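PDB 6IYR: type I modular polyketide synthase from Streptomyces albus subsp. albus, which probably loads an extender-unit acyl group from malonyl-coenzyme A or a substituted relative onto the synthase during salinomycin assembly, through its acyltransferase domain. Local coordinates for residues V191-W196 with V241-A246. Numbering follows the deposited sequence.
Sequences VQPALW and VSALRA. With PO4 (phosphate ion), chain B.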
loop_
_atom_site.group_PDB
_atom_site.type_symbol
_atom_site.label_atom_id
_atom_site.label_comp_id
_atom_site.label_asym_id
_atom_site.label_seq_id
_atom_site.Cartn_x
_atom_site.Cartn_y
_atom_site.Cartn_z
ATOM N N VAL A 191 11.154 2.459 12.799
ATOM C CA VAL A 191 9.898 2.464 12.093
ATOM C C VAL A 191 10.088 2.118 10.630
ATOM O O VAL A 191 9.239 1.451 10.062
ATOM C CB VAL A 191 9.067 3.741 12.297
ATOM C CG1 VAL A 191 9.651 4.991 11.638
ATOM C CG2 VAL A 191 7.671 3.535 11.767
ATOM N N GLN A 192 11.147 2.624 9.994
ATOM C CA GLN A 192 11.271 2.471 8.549
ATOM C C GLN A 192 11.460 0.996 8.120
ATOM O O GLN A 192 10.776 0.508 7.223
ATOM C CB GLN A 192 12.364 3.395 7.949
ATOM C CG GLN A 192 11.963 4.859 8.053
ATOM C CD GLN A 192 12.770 5.845 7.208
ATOM O OE1 GLN A 192 12.536 7.047 7.259
ATOM N NE2 GLN A 192 13.697 5.354 6.439
ATOM N N PRO A 193 12.349 0.265 8.789
ATOM C CA PRO A 193 12.542 -1.130 8.410
ATOM C C PRO A 193 11.349 -2.035 8.783
ATOM O O PRO A 193 11.123 -3.050 8.118
ATOM C CB PRO A 193 13.763 -1.548 9.203
ATOM C CG PRO A 193 14.449 -0.272 9.557
ATOM C CD PRO A 193 13.382 0.746 9.701
ATOM N N ALA A 194 10.672 -1.719 9.887
ATOM C CA ALA A 194 9.466 -2.450 10.296
ATOM C C ALA A 194 8.392 -2.301 9.207
ATOM O O ALA A 194 7.770 -3.278 8.732
ATOM C CB ALA A 194 8.994 -1.887 11.623
ATOM N N LEU A 195 8.235 -1.080 8.725
ATOM C CA LEU A 195 7.275 -0.843 7.658
ATOM C C LEU A 195 7.702 -1.534 6.364
ATOM O O LEU A 195 6.888 -2.034 5.633
ATOM C CB LEU A 195 7.069 0.634 7.389
ATOM C CG LEU A 195 6.109 1.367 8.345
ATOM C CD1 LEU A 195 6.101 2.882 8.048
ATOM C CD2 LEU A 195 4.713 0.773 8.191
ATOM N N TRP A 196 8.981 -1.456 6.046
ATOM C CA TRP A 196 9.524 -2.164 4.910
ATOM C C TRP A 196 9.069 -3.647 4.940
ATOM O O TRP A 196 8.589 -4.168 3.935
ATOM C CB TRP A 196 11.062 -2.070 4.935
ATOM C CG TRP A 196 11.694 -2.951 3.890
ATOM C CD1 TRP A 196 11.750 -2.716 2.568
ATOM C CD2 TRP A 196 12.289 -4.206 4.107
ATOM N NE1 TRP A 196 12.371 -3.742 1.935
ATOM C CE2 TRP A 196 12.690 -4.694 2.857
ATOM C CE3 TRP A 196 12.442 -5.022 5.224
ATOM C CZ2 TRP A 196 13.286 -5.934 2.700
ATOM C CZ3 TRP A 196 13.091 -6.220 5.070
ATOM C CH2 TRP A 196 13.455 -6.689 3.817
ATOM N N VAL A 241 19.577 -1.723 2.710
ATOM C CA VAL A 241 19.216 -0.350 2.305
ATOM C C VAL A 241 18.206 0.248 3.273
ATOM O O VAL A 241 18.421 1.354 3.776
ATOM C CB VAL A 241 18.667 -0.283 0.880
ATOM C CG1 VAL A 241 18.227 1.132 0.514
ATOM C CG2 VAL A 241 19.734 -0.729 -0.117
ATOM N N SER A 242 17.248 -0.570 3.719
ATOM C CA SER A 242 16.179 -0.058 4.557
ATOM C C SER A 242 16.730 0.353 5.908
ATOM O O SER A 242 16.486 1.464 6.368
ATOM C CB SER A 242 15.056 -1.089 4.740
ATOM O OG SER A 242 14.096 -0.572 5.659
ATOM N N ALA A 243 17.511 -0.535 6.502
ATOM C CA ALA A 243 17.967 -0.370 7.844
ATOM C C ALA A 243 19.053 0.695 7.925
ATOM O O ALA A 243 19.124 1.457 8.890
ATOM C CB ALA A 243 18.490 -1.680 8.365
ATOM N N LEU A 244 19.945 0.695 6.952
ATOM C CA LEU A 244 21.147 1.535 7.047
ATOM C C LEU A 244 20.831 2.958 6.561
ATOM O O LEU A 244 21.329 3.956 7.085
ATOM C CB LEU A 244 22.281 0.901 6.222
ATOM C CG LEU A 244 23.280 0.030 6.981
ATOM C CD1 LEU A 244 22.780 -0.660 8.230
ATOM C CD2 LEU A 244 24.093 -0.905 6.111
ATOM N N ARG A 245 19.906 3.080 5.631
ATOM C CA ARG A 245 19.457 4.417 5.268
ATOM C C ARG A 245 18.686 5.070 6.401
ATOM O O ARG A 245 18.868 6.259 6.652
ATOM C CB ARG A 245 18.626 4.326 4.024
ATOM C CG ARG A 245 18.122 5.608 3.415
ATOM C CD ARG A 245 16.650 5.376 3.254
ATOM N NE ARG A 245 16.003 6.071 2.167
ATOM C CZ ARG A 245 14.820 6.654 2.343
ATOM N NH1 ARG A 245 14.271 6.758 3.597
ATOM N NH2 ARG A 245 14.209 7.174 1.298
ATOM N N ALA A 246 17.908 4.275 7.142
ATOM C CA ALA A 246 17.152 4.768 8.281
ATOM C C ALA A 246 18.063 5.175 9.425
ATOM O O ALA A 246 17.838 6.202 10.095
ATOM C CB ALA A 246 16.148 3.732 8.769
HETATM P P PO4 B . 10.861 8.984 3.880
HETATM O O1 PO4 B . 9.623 8.956 4.754
HETATM O O2 PO4 B . 12.251 9.088 4.533
HETATM O O3 PO4 B . 10.777 7.657 3.142
HETATM O O4 PO4 B . 10.721 10.228 3.045
#
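S242 is pressed against the kink of the facing helix: its OG lies 3.2 Å from P193 CA and 3.5 Å from W196 CB, at the turn where P193, whose N has no hydrogen bond to the turn before, kinks the helix. The small side chain lets the backbones come close, with P193 CA and S242 CA 5.4 Å apart. The axes of the two segments, 8.5 Å apart at closest, run nearly antiparallel (163°). A chi1 of 172° swings the indole of W196 away from its own backbone N, and one face of its five-membered ring meets S242 CB in a CH-pi contact, the carbon 4.2 Å from the centroid. Beside it the P193 ring leans on A243 and A246. Helices 188-208 and 235-248 belong to the acyltransferase domain, and on the Q192 side their contact runs into what is probably the active site. There the extended Q192 crosses R245 at about a right angle. R245 NH1 gives PO4 O2 a hydrogen bond of 3.2 Å, bent to 145°, while NH2 hydrogen-bonds N372 OD1 and, weakly, S220 OG, of a probable GxSxG nucleophile elbow. Q221, Y320, S322 and H323 also hydrogen-bond the phosphate, an ion probably from the crystallisation liquor.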